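Local coordinates for protein fiber (Murine adenovirus 2, PDB 5NBH) that forms the distal shaft and head of the trimeric adenovirus fibre, binds N-acetylglucosamine and probably helps attach the virus to its host cell, at residues Thr130-Trp135 / Thr212-Thr217; Gln138-Leu143 / Leu206-Ile211; Leu169-Lys174 / Glu231-Ile236; Gln179-Ile184 / Tyr197-Leu202. All coordinates share one frame; numbering follows the deposited sequence. Where two conformers were deposited one is given.

How the contacts relate
Contacts 1, 2 and 4 lie in one four-stranded antiparallel sheet, ordered 131-140, 208-217, 191-205, 179-188; contact 3 joins two loops beside it. Contacts 1 and 2 occupy successive parts of the same strand pair, their centres about 21 Å apart, with contact 1 holding part of the N-acetylglucosamine site. Contact 4, its centre about 10 Å from that of contact 1, lies in the hairpin of strands 179-188 and 191-205. Along the chain the first segments come in the order 1, 2, 3, 4, whereas the second segments run 4, 2, 1, 3. Contacts 2 and 3, centres about 11 Å apart, meet through Leu169 and Pro170. Contacts 3 and 4 also touch a second subunit, tying sheet and loops to the trimer.

Contact 1. Residues Thr130-Trp135 / Thr212-Thr217; sequences TGTQTW and TLKSTT
Residues 131-135 and 212-217 run antiparallel, their segment axes at 156° and 4.5 Å apart at closest approach. Gly131-Thr217, Gln133-Ser215 and Trp135-Leu213 are hydrogen-bonded pairs, with Thr132-Thr216 and Thr134-Lys214 as non-hydrogen-bonded pairs between them. The bond from Trp135 N to Leu213 O (2.8 Å) is nearly straight, whereas that from Ser215 N to Gln133 O is bent and weak. Gly131 suits its place because at its positive phi a side chain would press against the preceding carbonyl.

On the face of Thr132, Thr134, Lys214 and Thr216, the hydroxyls of Thr132 and Thr216 meet, OG1 to OG1, at 2.8 Å. Thr132 directs its other branch, CG2, at Lys214 CB (3.7 Å). The extended Lys214 chain lies alongside Thr134, and a water hydrogen-bonded to Thr134 OG1 also takes a weak bond from Lys214 NZ.

The other face is more buried. Ser215 OG sits between its own backbone N and carbonyl carbon (chi1 49°), where it accepts Trp135 NE1-H at 3.0 Å, 17° out of the indole plane. Gln133 CB lies over one indole face near the rim. Asn97 takes the backbone N-H of Thr134 through OD1 and packs on Gln133 and Trp135. Segment 130-135 supplies Thr130, Thr132 and Gln133 to the N-acetylglucosamine site of this fibre head; Asn97 and Glu102 lie outside the pair, and no sugar is bound here.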
loop_
_atom_site.group_PDB
_atom_site.type_symbol
_atom_site.label_atom_id
_atom_site.label_comp_id
_atom_site.label_asym_id
_atom_site.label_seq_id
_atom_site.Cartn_x
_atom_site.Cartn_y
_atom_site.Cartn_z
ATOM N N THR A 130 -1.156 -6.780 32.098
ATOM C CA THR A 130 -0.409 -5.604 32.396
ATOM C C THR A 130 1.058 -6.003 32.245
ATOM O O THR A 130 1.580 -6.854 32.998
ATOM C CB THR A 130 -0.712 -5.095 33.822
ATOM O OG1 THR A 130 -2.103 -4.761 33.896
ATOM C CG2 THR A 130 0.107 -3.879 34.146
ATOM N N GLY A 131 1.708 -5.402 31.260
ATOM C CA GLY A 131 3.078 -5.721 30.935
ATOM C C GLY A 131 3.261 -5.707 29.435
ATOM O O GLY A 131 2.507 -5.060 28.740
ATOM N N THR A 132 4.285 -6.401 28.961
ATOM C CA THR A 132 4.642 -6.379 27.539
ATOM C C THR A 132 4.544 -7.789 27.003
ATOM O O THR A 132 5.163 -8.694 27.581
ATOM C CB THR A 132 6.035 -5.805 27.325
ATOM O OG1 THR A 132 6.039 -4.426 27.747
ATOM C CG2 THR A 132 6.457 -5.892 25.845
ATOM N N GLN A 133 3.776 -7.990 25.922
ATOM C CA GLN A 133 3.624 -9.329 25.310
ATOM C C GLN A 133 4.560 -9.446 24.117
ATOM O O GLN A 133 4.793 -8.457 23.421
ATOM C CB GLN A 133 2.186 -9.612 24.816
ATOM C CG GLN A 133 1.117 -9.460 25.884
ATOM C CD GLN A 133 0.719 -8.010 26.126
ATOM O OE1 GLN A 133 0.539 -7.247 25.185
ATOM N NE2 GLN A 133 0.546 -7.633 27.391
ATOM N N THR A 134 5.058 -10.650 23.868
ATOM C CA THR A 134 5.972 -10.899 22.765
ATOM C C THR A 134 5.301 -11.860 21.822
ATOM O O THR A 134 4.954 -12.974 22.213
ATOM C CB THR A 134 7.347 -11.467 23.244
ATOM O OG1 THR A 134 8.022 -10.509 24.064
ATOM C CG2 THR A 134 8.239 -11.726 22.061
ATOM N N TRP A 135 5.093 -11.412 20.572
ATOM C CA TRP A 135 4.455 -12.201 19.539
ATOM C C TRP A 135 5.542 -12.447 18.511
ATOM O O TRP A 135 6.080 -11.479 17.955
ATOM C CB TRP A 135 3.274 -11.457 18.907
ATOM C CG TRP A 135 2.328 -10.844 19.922
ATOM C CD1 TRP A 135 2.213 -9.522 20.214
ATOM C CD2 TRP A 135 1.435 -11.534 20.819
ATOM N NE1 TRP A 135 1.296 -9.338 21.204
ATOM C CE2 TRP A 135 0.795 -10.557 21.592
ATOM C CE3 TRP A 135 1.110 -12.886 21.029
ATOM C CZ2 TRP A 135 -0.158 -10.877 22.562
ATOM C CZ3 TRP A 135 0.164 -13.212 22.020
ATOM C CH2 TRP A 135 -0.454 -12.224 22.767
ATOM N N THR A 212 9.411 -10.060 15.253
ATOM C CA THR A 212 9.065 -10.108 16.684
ATOM C C THR A 212 8.368 -8.816 17.037
ATOM O O THR A 212 8.916 -7.741 16.790
ATOM C CB THR A 212 10.323 -10.320 17.540
ATOM O OG1 THR A 212 11.047 -11.463 17.039
ATOM C CG2 THR A 212 9.973 -10.557 18.978
ATOM N N LEU A 213 7.138 -8.940 17.533
ATOM C CA LEU A 213 6.345 -7.807 17.972
ATOM C C LEU A 213 6.206 -7.766 19.473
ATOM O O LEU A 213 5.984 -8.796 20.092
ATOM C CB LEU A 213 4.951 -7.859 17.345
ATOM C CG LEU A 213 4.921 -8.138 15.829
ATOM C CD1 LEU A 213 3.485 -8.331 15.402
ATOM C CD2 LEU A 213 5.545 -7.010 15.028
ATOM N N LYS A 214 6.328 -6.590 20.078
ATOM C CA LYS A 214 6.107 -6.492 21.523
ATOM C C LYS A 214 5.120 -5.380 21.843
ATOM O O LYS A 214 5.424 -4.196 21.677
ATOM C CB LYS A 214 7.417 -6.310 22.274
ATOM C CG LYS A 214 8.394 -7.440 22.122
ATOM C CD LYS A 214 9.716 -7.180 22.859
ATOM C CE LYS A 214 10.681 -8.298 22.530
ATOM N NZ LYS A 214 11.951 -8.298 23.323
ATOM N N SER A 215 3.938 -5.784 22.291
ATOM C CA SER A 215 2.882 -4.856 22.656
ATOM C C SER A 215 2.904 -4.589 24.160
ATOM O O SER A 215 3.113 -5.515 24.972
ATOM C CB SER A 215 1.524 -5.428 22.263
ATOM O OG SER A 215 1.325 -6.759 22.692
ATOM N N THR A 216 2.648 -3.352 24.548
ATOM C CA THR A 216 2.653 -2.988 25.982
ATOM C C THR A 216 1.242 -2.573 26.382
ATOM O O THR A 216 0.641 -1.710 25.744
ATOM C CB THR A 216 3.667 -1.904 26.266
ATOM O OG1 THR A 216 4.964 -2.438 26.020
ATOM C CG2 THR A 216 3.589 -1.420 27.706
ATOM N N THR A 217 0.698 -3.240 27.399
ATOM C CA THR A 217 -0.684 -2.999 27.855
ATOM C C THR A 217 -0.724 -2.696 29.383
ATOM O O THR A 217 0.193 -3.056 30.102
ATOM C CB THR A 217 -1.625 -4.158 27.506
ATOM O OG1 THR A 217 -1.235 -5.359 28.207
ATOM C CG2 THR A 217 -1.577 -4.427 26.001
HETATM O O HOH W 1 10.519 -11.033 24.473
#

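Contact 2. Residues Gln138-Leu143 / Leu206-Ile211; sequences QFDGTL and LGNFYI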
loop_
_atom_site.group_PDB
_atom_site.type_symbol
_atom_site.label_atom_id
_atom_site.label_comp_id
_atom_site.label_asym_id
_atom_site.label_seq_id
_atom_site.Cartn_x
_atom_site.Cartn_y
_atom_site.Cartn_z
ATOM N N GLN A 138 7.907 -16.745 12.752
ATOM C CA GLN A 138 9.090 -17.381 12.200
ATOM C C GLN A 138 8.791 -17.792 10.762
ATOM O O GLN A 138 7.716 -18.318 10.497
ATOM C CB GLN A 138 9.402 -18.631 13.021
ATOM C CG GLN A 138 10.701 -19.329 12.692
ATOM C CD GLN A 138 10.874 -20.606 13.490
ATOM O OE1 GLN A 138 11.782 -21.378 13.221
ATOM N NE2 GLN A 138 9.998 -20.841 14.464
ATOM N N PHE A 139 9.753 -17.574 9.887
ATOM C CA PHE A 139 9.651 -17.917 8.487
ATOM C C PHE A 139 10.935 -18.611 8.075
ATOM O O PHE A 139 12.043 -18.181 8.451
ATOM C CB PHE A 139 9.498 -16.653 7.631
ATOM C CG PHE A 139 8.334 -15.798 8.013
ATOM C CD1 PHE A 139 8.471 -14.827 9.001
ATOM C CD2 PHE A 139 7.104 -15.923 7.374
ATOM C CE1 PHE A 139 7.408 -14.033 9.366
ATOM C CE2 PHE A 139 6.027 -15.124 7.727
ATOM C CZ PHE A 139 6.175 -14.179 8.731
ATOM N N ASP A 140 10.805 -19.603 7.203
ATOM C CA ASP A 140 11.993 -20.248 6.648
ATOM C C ASP A 140 12.938 -19.217 6.026
ATOM O O ASP A 140 12.532 -18.413 5.215
ATOM C CB ASP A 140 11.583 -21.334 5.632
ATOM C CG ASP A 140 12.779 -22.167 5.195
ATOM O OD1 ASP A 140 13.615 -21.667 4.433
ATOM O OD2 ASP A 140 12.896 -23.307 5.686
ATOM N N GLY A 141 14.208 -19.233 6.411
ATOM C CA GLY A 141 15.140 -18.205 6.000
ATOM C C GLY A 141 15.544 -18.211 4.536
ATOM O O GLY A 141 16.129 -17.236 4.085
ATOM N N THR A 142 15.245 -19.305 3.839
ATOM C CA THR A 142 15.556 -19.475 2.404
ATOM C C THR A 142 14.298 -19.437 1.521
ATOM O O THR A 142 14.334 -18.839 0.436
ATOM C CB THR A 142 16.291 -20.814 2.187
ATOM O OG1 THR A 142 17.470 -20.831 3.002
ATOM C CG2 THR A 142 16.709 -20.961 0.756
ATOM N N LEU A 143 13.230 -20.101 1.964
ATOM C CA LEU A 143 11.962 -20.177 1.254
ATOM C C LEU A 143 10.917 -19.101 1.634
ATOM O O LEU A 143 9.948 -18.882 0.874
ATOM C CB LEU A 143 11.329 -21.551 1.478
ATOM C CG LEU A 143 12.187 -22.770 1.105
ATOM C CD1 LEU A 143 11.441 -24.024 1.496
ATOM C CD2 LEU A 143 12.538 -22.785 -0.383
ATOM N N LEU A 206 19.369 -18.897 13.638
ATOM C CA LEU A 206 19.157 -20.323 13.451
ATOM C C LEU A 206 18.728 -20.661 11.995
ATOM O O LEU A 206 18.056 -21.646 11.774
ATOM C CB LEU A 206 18.157 -20.831 14.479
ATOM C CG LEU A 206 18.445 -20.417 15.950
ATOM C CD1 LEU A 206 17.461 -21.091 16.889
ATOM C CD2 LEU A 206 19.885 -20.698 16.384
ATOM N N GLY A 207 19.141 -19.820 11.049
ATOM C CA GLY A 207 18.841 -19.963 9.622
ATOM C C GLY A 207 17.482 -19.408 9.187
ATOM O O GLY A 207 17.126 -19.530 8.008
ATOM N N ASN A 208 16.713 -18.847 10.126
ATOM C CA ASN A 208 15.310 -18.461 9.868
ATOM C C ASN A 208 15.078 -16.960 10.131
ATOM O O ASN A 208 15.857 -16.299 10.800
ATOM C CB ASN A 208 14.352 -19.304 10.667
ATOM C CG ASN A 208 14.217 -20.714 10.127
ATOM O OD1 ASN A 208 14.461 -20.976 8.928
ATOM N ND2 ASN A 208 13.877 -21.623 11.001
ATOM N N PHE A 209 14.017 -16.432 9.515
ATOM C CA PHE A 209 13.644 -15.004 9.577
ATOM C C PHE A 209 12.559 -14.854 10.626
ATOM O O PHE A 209 11.612 -15.596 10.605
ATOM C CB PHE A 209 13.114 -14.581 8.182
ATOM C CG PHE A 209 12.393 -13.257 8.156
ATOM C CD1 PHE A 209 12.937 -12.142 8.750
ATOM C CD2 PHE A 209 11.198 -13.115 7.448
ATOM C CE1 PHE A 209 12.299 -10.926 8.706
ATOM C CE2 PHE A 209 10.550 -11.893 7.376
ATOM C CZ PHE A 209 11.094 -10.803 8.004
ATOM N N TYR A 210 12.757 -13.926 11.562
ATOM C CA TYR A 210 11.846 -13.618 12.629
ATOM C C TYR A 210 11.328 -12.183 12.535
ATOM O O TYR A 210 12.091 -11.232 12.357
ATOM C CB TYR A 210 12.525 -13.762 13.986
ATOM C CG TYR A 210 12.906 -15.173 14.373
ATOM C CD1 TYR A 210 13.950 -15.845 13.711
ATOM C CD2 TYR A 210 12.273 -15.806 15.414
ATOM C CE1 TYR A 210 14.294 -17.135 14.050
ATOM C CE2 TYR A 210 12.631 -17.112 15.794
ATOM C CZ TYR A 210 13.646 -17.768 15.105
ATOM O OH TYR A 210 14.018 -19.041 15.491
ATOM N N ILE A 211 10.011 -12.051 12.664
ATOM C CA ILE A 211 9.359 -10.784 12.965
ATOM C C ILE A 211 8.885 -10.924 14.392
ATOM O O ILE A 211 8.027 -11.786 14.712
ATOM C CB ILE A 211 8.172 -10.455 12.020
ATOM C CG1 ILE A 211 8.673 -10.359 10.602
ATOM C CG2 ILE A 211 7.435 -9.196 12.468
ATOM C CD1 ILE A 211 7.622 -10.013 9.562
HETATM O O HOH W 2 15.371 -22.947 7.497
#
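Phe139 and Phe209 form the hydrogen-bonded pair at the heart of this contact, with Phe139 N to Phe209 O and Phe209 N to Phe139 O both 2.8 Å. Their side chains lie side by side, pointing the same way; Phe139 CD1 reaches Phe209 CD2 at 3.6 Å, with the ring planes inclined by 31°. Ile211 CD1 comes obliquely to Phe139 CE1 at 4.0 Å. These large apolar groups suit a buried face, which Met110 and Ile168 extend beside Phe139.

Gln138 and Tyr210 take the other face. In one of two conformers Gln138 is fully extended, and CG trans to the backbone N (chi1 -173°) runs the chain beside the tyrosine, with CG over one ring face near its rim and the amide nearly parallel to the ring. Arg205 adds a cation-pi contact to Tyr210. In that same conformer Gln138 OE1 accepts a weak bond from Asn208 ND2 at 3.1 Å, the two amide planes turned 51° apart.

The carbonyl end of the Asn208 amide accepts from two donors: OD1 takes Gly141 N-H at 3.1 Å and a water proton, and the same water bonds weakly to Asp140 OD2. Gly141 CA can approach Gly207 O to 3.1 Å because no side chain intervenes. Beyond it, Asp140 OD1 receives the N-H groups of Thr142 and Leu143 from opposite faces of its carboxylate. The first of these bonds closes an Asx turn following the strand pair, beside the 191-205/208-217 hairpin.

Contact 3. Residues Leu169-Lys174 / Glu231-Ile236; sequences LPTSDK and ESQIGI
Ser232 turns OG trans to its own backbone N (chi1 174°), which carries the hydroxyl to Leu169 O at 2.7 Å. It donates from above the carbonyl plane, 37° out of it, and at the same time accepts the N-H of Ile234 at 3.1 Å. Gln233 uses a different rotamer, with CG leaning back over its own main chain; the extended chain then passes across the backbone of Pro170 and Thr171, OE1 standing 3.7 Å from Thr171 CA. A weak bond from Gln233 N, 3.3 Å long, also ends on Leu169 O.

Serine is apt at 232 because one small hydroxyl can serve as donor to the neighbouring loop and acceptor within its own. Proline at 170 needs no partner for its N and sets CB against Glu231 O at 3.5 Å. One residue further, Thr171 N donates to a water that in turn donates to Glu231 O, bridging the two backbones. Leu169 CB touches Ile234 CG1 at 4.0 Å, a single apolar contact beside the hydrogen bonds.

Tyr204 hydrogen-bonds Pro170 O, and Phe89 of the second subunit packs on Glu231 and Gln233. Apart from Glu231, at the end of strand 223-231, the segments are irregular, and their touching parts run 93° apart. Each contains an ST turn, Ser232 OG to Ile234 N and Thr171 OG1 to Asp173 N (3.2 Å), in loops of the head next to a subunit interface.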
loop_
_atom_site.group_PDB
_atom_site.type_symbol
_atom_site.label_atom_id
_atom_site.label_comp_id
_atom_site.label_asym_id
_atom_site.label_seq_id
_atom_site.Cartn_x
_atom_site.Cartn_y
_atom_site.Cartn_z
ATOM N N LEU A 169 11.460 -11.729 2.369
ATOM C CA LEU A 169 12.716 -11.834 3.112
ATOM C C LEU A 169 13.545 -10.587 3.013
ATOM O O LEU A 169 13.867 -10.149 1.902
ATOM C CB LEU A 169 13.533 -13.030 2.617
ATOM C CG LEU A 169 12.897 -14.395 2.883
ATOM C CD1 LEU A 169 13.618 -15.452 2.083
ATOM C CD2 LEU A 169 12.895 -14.793 4.358
ATOM N N PRO A 170 13.889 -9.962 4.161
ATOM C CA PRO A 170 14.788 -8.836 4.169
ATOM C C PRO A 170 16.268 -9.257 4.255
ATOM O O PRO A 170 16.550 -10.437 4.279
ATOM C CB PRO A 170 14.377 -8.120 5.450
ATOM C CG PRO A 170 14.093 -9.236 6.381
ATOM C CD PRO A 170 13.533 -10.353 5.545
ATOM N N THR A 171 17.176 -8.285 4.263
ATOM C CA THR A 171 18.609 -8.590 4.297
ATOM C C THR A 171 18.917 -9.395 5.573
ATOM O O THR A 171 18.427 -9.057 6.671
ATOM C CB THR A 171 19.514 -7.331 4.198
ATOM O OG1 THR A 171 20.888 -7.734 4.326
ATOM C CG2 THR A 171 19.223 -6.324 5.292
ATOM N N SER A 172 19.699 -10.464 5.408
ATOM C CA SER A 172 20.184 -11.276 6.537
ATOM C C SER A 172 21.543 -10.827 7.060
ATOM O O SER A 172 22.142 -11.551 7.875
ATOM C CB SER A 172 20.279 -12.745 6.125
ATOM O OG SER A 172 21.250 -12.883 5.083
ATOM N N ASP A 173 22.029 -9.671 6.607
ATOM C CA ASP A 173 23.246 -9.060 7.153
ATOM C C ASP A 173 23.081 -8.871 8.667
ATOM O O ASP A 173 22.218 -8.134 9.110
ATOM C CB ASP A 173 23.495 -7.713 6.469
ATOM C CG ASP A 173 24.768 -7.028 6.940
ATOM O OD1 ASP A 173 25.298 -7.358 8.039
ATOM O OD2 ASP A 173 25.217 -6.128 6.202
ATOM N N LYS A 174 23.910 -9.559 9.446
ATOM C CA LYS A 174 23.731 -9.622 10.899
ATOM C C LYS A 174 24.130 -8.330 11.615
ATOM O O LYS A 174 23.843 -8.186 12.814
ATOM C CB LYS A 174 24.481 -10.840 11.487
ATOM C CG LYS A 174 24.022 -12.198 10.949
ATOM C CD LYS A 174 22.580 -12.557 11.317
ATOM C CE LYS A 174 22.197 -13.949 10.806
ATOM N NZ LYS A 174 22.223 -14.023 9.303
ATOM N N GLU A 231 12.048 -3.344 3.605
ATOM C CA GLU A 231 12.551 -3.646 2.285
ATOM C C GLU A 231 12.942 -5.118 2.164
ATOM O O GLU A 231 13.518 -5.701 3.128
ATOM C CB GLU A 231 13.754 -2.744 2.009
ATOM C CG GLU A 231 14.103 -2.664 0.547
ATOM C CD GLU A 231 14.844 -1.399 0.199
ATOM O OE1 GLU A 231 15.353 -0.710 1.130
ATOM O OE2 GLU A 231 14.923 -1.124 -1.013
ATOM N N SER A 232 12.646 -5.709 1.008
ATOM C CA SER A 232 13.148 -7.041 0.701
ATOM C C SER A 232 14.354 -6.950 -0.215
ATOM O O SER A 232 14.391 -6.133 -1.142
ATOM C CB SER A 232 12.084 -7.955 0.125
ATOM O OG SER A 232 12.619 -9.219 -0.291
ATOM N N GLN A 233 15.328 -7.812 0.078
ATOM C CA GLN A 233 16.538 -7.971 -0.725
ATOM C C GLN A 233 16.291 -8.812 -1.991
ATOM O O GLN A 233 17.142 -8.832 -2.901
ATOM C CB GLN A 233 17.641 -8.645 0.130
ATOM C CG GLN A 233 17.304 -10.053 0.657
ATOM C CD GLN A 233 18.497 -10.784 1.253
ATOM O OE1 GLN A 233 19.626 -10.304 1.184
ATOM N NE2 GLN A 233 18.246 -11.950 1.864
ATOM N N ILE A 234 15.156 -9.520 -2.031
ATOM C CA ILE A 234 14.915 -10.551 -3.008
ATOM C C ILE A 234 14.128 -9.926 -4.124
ATOM O O ILE A 234 12.958 -9.550 -3.940
ATOM C CB ILE A 234 14.114 -11.747 -2.453
ATOM C CG1 ILE A 234 14.737 -12.308 -1.173
ATOM C CG2 ILE A 234 13.997 -12.827 -3.525
ATOM C CD1 ILE A 234 16.068 -13.021 -1.337
ATOM N N GLY A 235 14.779 -9.817 -5.281
ATOM C CA GLY A 235 14.100 -9.386 -6.488
ATOM C C GLY A 235 13.187 -10.473 -7.011
ATOM O O GLY A 235 13.519 -11.658 -6.990
ATOM N N ILE A 236 12.026 -10.057 -7.498
ATOM C CA ILE A 236 11.114 -10.945 -8.190
ATOM C C ILE A 236 11.601 -10.965 -9.642
ATOM O O ILE A 236 11.457 -9.973 -10.365
ATOM C CB ILE A 236 9.670 -10.417 -8.120
ATOM C CG1 ILE A 236 9.204 -10.326 -6.660
ATOM C CG2 ILE A 236 8.733 -11.304 -8.942
ATOM C CD1 ILE A 236 8.212 -9.211 -6.423
HETATM O O HOH W 3 16.203 -5.519 3.942
#

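Contact 4. Residues Gln179-Ile184 / Tyr197-Leu202; sequences QGFMPI and YCSYAL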
loop_
_atom_site.group_PDB
_atom_site.type_symbol
_atom_site.label_atom_id
_atom_site.label_comp_id
_atom_site.label_asym_id
_atom_site.label_seq_id
_atom_site.Cartn_x
_atom_site.Cartn_y
_atom_site.Cartn_z
ATOM N N GLN A 179 14.241 -2.241 13.020
ATOM C CA GLN A 179 13.287 -2.238 14.111
ATOM C C GLN A 179 12.754 -0.860 14.390
ATOM O O GLN A 179 13.269 0.168 13.865
ATOM C CB GLN A 179 13.955 -2.757 15.382
ATOM C CG GLN A 179 15.098 -1.905 15.870
ATOM C CD GLN A 179 15.757 -2.509 17.110
ATOM O OE1 GLN A 179 15.092 -3.194 17.899
ATOM N NE2 GLN A 179 17.026 -2.220 17.311
ATOM N N GLY A 180 11.713 -0.841 15.204
ATOM C CA GLY A 180 11.119 0.415 15.602
ATOM C C GLY A 180 9.830 0.158 16.349
ATOM O O GLY A 180 9.573 -0.988 16.761
ATOM N N PHE A 181 9.095 1.243 16.589
ATOM C CA PHE A 181 7.860 1.214 17.346
ATOM C C PHE A 181 6.772 1.945 16.588
ATOM O O PHE A 181 7.044 2.943 15.929
ATOM C CB PHE A 181 7.997 1.906 18.699
ATOM C CG PHE A 181 8.673 1.075 19.781
ATOM C CD1 PHE A 181 10.017 0.735 19.676
ATOM C CD2 PHE A 181 7.983 0.711 20.900
ATOM C CE1 PHE A 181 10.651 0.010 20.677
ATOM C CE2 PHE A 181 8.600 -0.014 21.935
ATOM C CZ PHE A 181 9.943 -0.349 21.811
ATOM N N MET A 182 5.537 1.504 16.777
ATOM C CA MET A 182 4.392 2.174 16.210
ATOM C C MET A 182 3.388 2.448 17.346
ATOM O O MET A 182 3.286 1.664 18.291
ATOM C CB MET A 182 3.708 1.312 15.139
ATOM C CG MET A 182 4.489 1.115 13.845
ATOM S SD MET A 182 4.940 2.700 13.048
ATOM C CE MET A 182 5.311 2.244 11.359
ATOM N N PRO A 183 2.636 3.549 17.225
ATOM C CA PRO A 183 1.523 3.780 18.138
ATOM C C PRO A 183 0.407 2.824 17.801
ATOM O O PRO A 183 0.172 2.549 16.604
ATOM C CB PRO A 183 1.136 5.218 17.858
ATOM C CG PRO A 183 1.528 5.462 16.444
ATOM C CD PRO A 183 2.737 4.605 16.195
ATOM N N ILE A 184 -0.310 2.364 18.816
ATOM C CA ILE A 184 -1.442 1.465 18.646
ATOM C C ILE A 184 -2.490 1.856 19.659
ATOM O O ILE A 184 -2.178 2.496 20.661
ATOM C CB ILE A 184 -1.119 -0.039 18.815
ATOM C CG1 ILE A 184 -0.404 -0.347 20.146
ATOM C CG2 ILE A 184 -0.253 -0.516 17.682
ATOM C CD1 ILE A 184 -0.514 -1.786 20.594
ATOM N N TYR A 197 1.703 1.426 22.535
ATOM C CA TYR A 197 2.673 1.216 21.455
ATOM C C TYR A 197 3.031 -0.254 21.321
ATOM O O TYR A 197 2.772 -1.075 22.221
ATOM C CB TYR A 197 3.930 2.047 21.700
ATOM C CG TYR A 197 4.485 1.881 23.106
ATOM C CD1 TYR A 197 5.277 0.808 23.431
ATOM C CD2 TYR A 197 4.196 2.813 24.105
ATOM C CE1 TYR A 197 5.775 0.641 24.714
ATOM C CE2 TYR A 197 4.706 2.658 25.391
ATOM C CZ TYR A 197 5.486 1.567 25.687
ATOM O OH TYR A 197 6.022 1.391 26.969
ATOM N N CYS A 198 3.577 -0.577 20.146
ATOM C CA CYS A 198 4.022 -1.900 19.842
ATOM C C CYS A 198 5.349 -1.788 19.102
ATOM O O CYS A 198 5.486 -0.972 18.174
ATOM C CB CYS A 198 2.992 -2.617 18.981
ATOM S SG CYS A 198 3.344 -4.373 18.658
ATOM N N SER A 199 6.330 -2.570 19.515
ATOM C CA SER A 199 7.588 -2.628 18.767
ATOM C C SER A 199 7.536 -3.692 17.660
ATOM O O SER A 199 6.766 -4.653 17.733
ATOM C CB SER A 199 8.752 -2.904 19.684
ATOM O OG SER A 199 8.654 -4.151 20.239
ATOM N N TYR A 200 8.382 -3.514 16.669
ATOM C CA TYR A 200 8.640 -4.565 15.696
ATOM C C TYR A 200 10.149 -4.696 15.548
ATOM O O TYR A 200 10.887 -3.724 15.658
ATOM C CB TYR A 200 7.930 -4.287 14.356
ATOM C CG TYR A 200 8.376 -2.983 13.749
ATOM C CD1 TYR A 200 7.729 -1.806 14.081
ATOM C CD2 TYR A 200 9.475 -2.918 12.882
ATOM C CE1 TYR A 200 8.132 -0.580 13.558
ATOM C CE2 TYR A 200 9.906 -1.675 12.361
ATOM C CZ TYR A 200 9.216 -0.517 12.705
ATOM O OH TYR A 200 9.619 0.737 12.241
ATOM N N ALA A 201 10.598 -5.885 15.234
ATOM C CA ALA A 201 12.023 -6.150 15.022
ATOM C C ALA A 201 12.149 -7.285 14.030
ATOM O O ALA A 201 11.490 -8.326 14.176
ATOM C CB ALA A 201 12.678 -6.500 16.343
ATOM N N LEU A 202 12.931 -7.061 12.986
ATOM C CA LEU A 202 13.229 -8.084 11.988
ATOM C C LEU A 202 14.629 -8.619 12.241
ATOM O O LEU A 202 15.582 -7.844 12.287
ATOM C CB LEU A 202 13.217 -7.487 10.584
ATOM C CG LEU A 202 11.825 -7.340 9.937
ATOM C CD1 LEU A 202 10.740 -6.759 10.808
ATOM C CD2 LEU A 202 12.005 -6.556 8.634
HETATM O O HOH W 4 12.107 0.830 11.326
HETATM O O HOH W 5 9.245 3.140 13.986
#
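Strands 179-184 and 197-202 form part of a beta hairpin at the edge of the four-stranded sheet within the subunit, their segment axes antiparallel at 154°. Hydrogen-bonded pairs Gly180-Tyr200 and Met182-Cys198 alternate with the non-hydrogen-bonded pairs Gln179-Ala201, Phe181-Ser199 and Pro183-Tyr197.

The largest bump, the Tyr200 ring, settles over the backbone of Gly180. A chi1 of 59° folds the ring across the neighbouring strand instead of along its own. Gly180 CA is 4.0 Å from the ring centroid, over the face; a side chain there would collide with the phenol, so glycine supplies the hollow. Met182 CG flanks the ring obliquely at CE1, while Phe228 stacks on Tyr200 to extend the aromatic packing.

On the face of Phe181 and Ser199 the fit is reversed, the small residue acting as the bump. Ser199 CB projects over the centre of the Phe181 ring, 3.5 Å from its centroid and only 10° off the ring normal, a CH-pi contact that suits serine's slim side chain. Tyr197 CD1 meets the edge of the same ring in its plane, 3.7 Å from Phe181 CD2. Phe192 of the second subunit stacks on Tyr197, so the hairpin surface takes part in trimer packing.

Ile184 fits beside Tyr197 and Cys198, CD1 reaching Cys198 CB at 3.9 Å. Two waters bind the Tyr200 hydroxyl: one, 2.7 Å from Tyr200 OH, donates to Gln179 O, and the other donates to Phe181 O at 2.9 Å.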